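Uncharacterized protein TCIL3000_10_9440 (Trypanosoma congolense, PDB 5KMX) is of unknown function but is probably a sensor at the surface of the insect-stage parasite, represented here by its bilobed ectodomain. Local coordinates at residues A[86-94]-A[185-194]. Sequence-based numbering, arbitrary orientation.
Sequences TRRTPLRVK and DISQGYEPRQ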
loop_
_atom_site.group_PDB
_atom_site.type_symbol
_atom_site.label_atom_id
_atom_site.label_comp_id
_atom_site.label_asym_id
_atom_site.label_seq_id
_atom_site.Cartn_x
_atom_site.Cartn_y
_atom_site.Cartn_z
ATOM N N THR A 86 1.885 -15.750 -8.723
ATOM C CA THR A 86 1.923 -14.612 -9.633
ATOM C C THR A 86 0.907 -13.574 -9.184
ATOM O O THR A 86 -0.157 -13.922 -8.676
ATOM C CB THR A 86 1.616 -15.030 -11.086
ATOM O OG1 THR A 86 2.453 -16.131 -11.458
ATOM C CG2 THR A 86 1.852 -13.867 -12.043
ATOM N N ARG A 87 1.247 -12.301 -9.364
ATOM C CA ARG A 87 0.334 -11.207 -9.055
ATOM C C ARG A 87 0.263 -10.233 -10.219
ATOM O O ARG A 87 1.288 -9.826 -10.766
ATOM C CB ARG A 87 0.768 -10.472 -7.784
ATOM C CG ARG A 87 -0.038 -9.205 -7.488
ATOM C CD ARG A 87 -1.503 -9.514 -7.213
ATOM N NE ARG A 87 -1.658 -10.263 -5.970
ATOM C CZ ARG A 87 -1.749 -9.710 -4.764
ATOM N NH1 ARG A 87 -1.712 -8.390 -4.625
ATOM N NH2 ARG A 87 -1.881 -10.478 -3.693
ATOM N N ARG A 88 -0.958 -9.864 -10.587
ATOM C CA ARG A 88 -1.186 -8.862 -11.615
ATOM C C ARG A 88 -1.800 -7.625 -10.973
ATOM O O ARG A 88 -2.738 -7.731 -10.185
ATOM C CB ARG A 88 -2.100 -9.412 -12.708
ATOM C CG ARG A 88 -1.899 -8.760 -14.059
ATOM C CD ARG A 88 -2.609 -9.534 -15.148
ATOM N NE ARG A 88 -4.028 -9.199 -15.232
ATOM C CZ ARG A 88 -4.941 -9.948 -15.841
ATOM N NH1 ARG A 88 -4.596 -11.096 -16.412
ATOM N NH2 ARG A 88 -6.208 -9.556 -15.872
ATOM N N THR A 89 -1.257 -6.458 -11.309
ATOM C CA THR A 89 -1.718 -5.199 -10.741
ATOM C C THR A 89 -1.859 -4.144 -11.831
ATOM O O THR A 89 -0.977 -4.008 -12.679
ATOM C CB THR A 89 -0.748 -4.679 -9.663
ATOM O OG1 THR A 89 -0.502 -5.706 -8.696
ATOM C CG2 THR A 89 -1.325 -3.454 -8.968
ATOM N N PRO A 90 -2.971 -3.390 -11.819
ATOM C CA PRO A 90 -3.073 -2.299 -12.793
ATOM C C PRO A 90 -2.083 -1.179 -12.497
ATOM O O PRO A 90 -1.901 -0.809 -11.337
ATOM C CB PRO A 90 -4.519 -1.815 -12.633
ATOM C CG PRO A 90 -4.918 -2.234 -11.265
ATOM C CD PRO A 90 -4.193 -3.518 -11.005
ATOM N N LEU A 91 -1.448 -0.651 -13.539
ATOM C CA LEU A 91 -0.497 0.441 -13.376
ATOM C C LEU A 91 -1.212 1.724 -12.981
ATOM O O LEU A 91 -0.633 2.584 -12.321
ATOM C CB LEU A 91 0.293 0.667 -14.665
ATOM C CG LEU A 91 1.269 -0.436 -15.073
ATOM C CD1 LEU A 91 1.805 -0.165 -16.468
ATOM C CD2 LEU A 91 2.412 -0.551 -14.076
ATOM N N ARG A 92 -2.474 1.840 -13.388
ATOM C CA ARG A 92 -3.259 3.047 -13.162
ATOM C C ARG A 92 -4.572 2.739 -12.449
ATOM O O ARG A 92 -5.283 1.802 -12.813
ATOM C CB ARG A 92 -3.551 3.743 -14.494
ATOM C CG ARG A 92 -4.107 5.150 -14.361
ATOM C CD ARG A 92 -4.808 5.579 -15.639
ATOM N NE ARG A 92 -6.043 4.824 -15.837
ATOM C CZ ARG A 92 -6.748 4.810 -16.963
ATOM N NH1 ARG A 92 -6.347 5.506 -18.019
ATOM N NH2 ARG A 92 -7.858 4.088 -17.034
ATOM N N VAL A 93 -4.882 3.535 -11.430
ATOM C CA VAL A 93 -6.171 3.463 -10.753
ATOM C C VAL A 93 -6.668 4.877 -10.464
ATOM O O VAL A 93 -5.949 5.853 -10.688
ATOM C CB VAL A 93 -6.090 2.659 -9.437
ATOM C CG1 VAL A 93 -5.609 1.241 -9.709
ATOM C CG2 VAL A 93 -5.181 3.354 -8.431
ATOM N N LYS A 94 -7.896 4.978 -9.962
ATOM C CA LYS A 94 -8.507 6.271 -9.674
ATOM C C LYS A 94 -8.463 6.591 -8.183
ATOM O O LYS A 94 -8.602 5.703 -7.341
ATOM C CB LYS A 94 -9.954 6.293 -10.172
ATOM C CG LYS A 94 -10.086 6.352 -11.689
ATOM C CD LYS A 94 -9.929 7.775 -12.205
ATOM C CE LYS A 94 -10.040 7.835 -13.720
ATOM N NZ LYS A 94 -10.068 9.240 -14.220
ATOM N N ASP A 185 -6.275 -5.731 -3.447
ATOM C CA ASP A 185 -5.267 -5.885 -4.497
ATOM C C ASP A 185 -4.698 -4.524 -4.908
ATOM O O ASP A 185 -3.497 -4.395 -5.158
ATOM C CB ASP A 185 -5.861 -6.600 -5.725
ATOM C CG ASP A 185 -5.845 -8.117 -5.596
ATOM O OD1 ASP A 185 -4.916 -8.663 -4.967
ATOM O OD2 ASP A 185 -6.760 -8.767 -6.143
ATOM N N ILE A 186 -5.560 -3.510 -4.956
ATOM C CA ILE A 186 -5.174 -2.185 -5.438
ATOM C C ILE A 186 -4.755 -1.246 -4.304
ATOM O O ILE A 186 -4.406 -0.090 -4.548
ATOM C CB ILE A 186 -6.324 -1.522 -6.227
ATOM C CG1 ILE A 186 -7.598 -1.469 -5.380
ATOM C CG2 ILE A 186 -6.592 -2.290 -7.508
ATOM C CD1 ILE A 186 -8.624 -0.484 -5.884
ATOM N N SER A 187 -4.789 -1.740 -3.069
ATOM C CA SER A 187 -4.360 -0.945 -1.921
ATOM C C SER A 187 -2.836 -0.829 -1.914
ATOM O O SER A 187 -2.170 -1.377 -1.035
ATOM C CB SER A 187 -4.857 -1.568 -0.612
ATOM O OG SER A 187 -6.265 -1.737 -0.632
ATOM N N GLN A 188 -2.292 -0.115 -2.899
ATOM C CA GLN A 188 -0.845 -0.013 -3.072
ATOM C C GLN A 188 -0.388 1.443 -3.101
ATOM O O GLN A 188 -1.205 2.363 -3.060
ATOM C CB GLN A 188 -0.415 -0.725 -4.360
ATOM C CG GLN A 188 -1.021 -2.117 -4.543
ATOM C CD GLN A 188 -0.582 -3.103 -3.475
ATOM O OE1 GLN A 188 0.332 -2.829 -2.700
ATOM N NE2 GLN A 188 -1.234 -4.262 -3.435
ATOM N N GLY A 189 0.926 1.642 -3.164
ATOM C CA GLY A 189 1.495 2.974 -3.228
ATOM C C GLY A 189 1.404 3.532 -4.634
ATOM O O GLY A 189 2.206 3.181 -5.499
ATOM N N TYR A 190 0.416 4.395 -4.859
ATOM C CA TYR A 190 0.216 5.024 -6.162
ATOM C C TYR A 190 0.623 6.496 -6.127
ATOM O O TYR A 190 0.352 7.194 -5.151
ATOM C CB TYR A 190 -1.245 4.892 -6.600
ATOM C CG TYR A 190 -1.606 3.522 -7.130
ATOM C CD1 TYR A 190 -1.993 2.501 -6.274
ATOM C CD2 TYR A 190 -1.557 3.251 -8.490
ATOM C CE1 TYR A 190 -2.322 1.247 -6.761
ATOM C CE2 TYR A 190 -1.882 2.006 -8.983
ATOM C CZ TYR A 190 -2.265 1.005 -8.117
ATOM O OH TYR A 190 -2.589 -0.240 -8.608
ATOM N N GLU A 191 1.266 6.958 -7.199
ATOM C CA GLU A 191 1.767 8.331 -7.284
ATOM C C GLU A 191 1.099 9.111 -8.421
ATOM O O GLU A 191 0.679 8.516 -9.415
ATOM C CB GLU A 191 3.284 8.330 -7.491
ATOM C CG GLU A 191 4.089 7.890 -6.275
ATOM C CD GLU A 191 5.574 7.791 -6.570
ATOM O OE1 GLU A 191 6.377 7.890 -5.620
ATOM O OE2 GLU A 191 5.940 7.608 -7.750
ATOM N N PRO A 192 0.998 10.447 -8.279
ATOM C CA PRO A 192 0.460 11.280 -9.365
ATOM C C PRO A 192 1.284 11.204 -10.653
ATOM O O PRO A 192 0.732 11.386 -11.739
ATOM C CB PRO A 192 0.504 12.694 -8.778
ATOM C CG PRO A 192 0.447 12.494 -7.309
ATOM C CD PRO A 192 1.200 11.228 -7.045
ATOM N N ARG A 193 2.585 10.954 -10.525
ATOM C CA ARG A 193 3.465 10.803 -11.681
ATOM C C ARG A 193 4.075 9.403 -11.692
ATOM O O ARG A 193 4.749 9.001 -10.744
ATOM C CB ARG A 193 4.567 11.865 -11.663
ATOM C CG ARG A 193 5.332 11.977 -12.974
ATOM C CD ARG A 193 6.497 12.951 -12.876
ATOM N NE ARG A 193 7.167 13.124 -14.164
ATOM C CZ ARG A 193 8.097 12.304 -14.647
ATOM N NH1 ARG A 193 8.481 11.238 -13.955
ATOM N NH2 ARG A 193 8.645 12.548 -15.830
ATOM N N GLN A 194 3.837 8.662 -12.770
ATOM C CA GLN A 194 4.266 7.270 -12.849
ATOM C C GLN A 194 5.784 7.154 -13.004
ATOM O O GLN A 194 6.362 7.783 -13.891
ATOM C CB GLN A 194 3.573 6.566 -14.016
ATOM C CG GLN A 194 3.703 5.056 -13.981
ATOM C CD GLN A 194 2.884 4.373 -15.062
ATOM O OE1 GLN A 194 2.206 5.027 -15.857
ATOM N NE2 GLN A 194 2.944 3.048 -15.097
#
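Leu91 and Gln194 approach to 8.3 Å between CA atoms and Thr89 and Ile186 to 7.0 Å, with no backbone hydrogen bond between 86-94 and 185-194; instead, strands 85-100 and 189-191 each pair antiparallel with strand 145-165. In this bilobed ectodomain the contact lies where strand 85-100 breaks around Leu91, and side chains of strand 189-191 and its flanking loops meet those of strand 85-100. Tyr190 makes the largest single contribution. Tyr190 OH donates to Pro90 O at 2.9 Å, in the carbonyl plane with a C=O...OH angle of 157°, so a buried phenol satisfies a carbonyl at the strand break. With Tyr190 CG anti to the carbonyl carbon (chi1 -77°), the ring reaches the other strand and receives Val93 CG2 over the middle of one face. Val93 CG2 lies 3.5 Å from the centroid of the Tyr190 ring, 8° off its normal, a CH-pi contact that suits a branched valine, whose second methyl, CG1, remains near the hydroxyl. Thr89 turns its methyl CG2, rather than OG1, to the same hydroxyl. Pro90 CG meets Ile186 CG2, an apolar touch beside the ring. Farther along, the bent Arg87 side chain brings its guanidinium against Asp185; OD1 sits over one guanidinium face, so the salt bridge is charge attraction without a directed N-H, while NH1 donates to Gln177 O. Gln188 braces this loop, NE2 bonding to Asp185 O and OE1 accepting from Tyr159 N. At the other end, the extended Gln194 side chain crosses Leu91 at about a right angle, placing Gln194 NE2 3.6 Å from Leu91 CB.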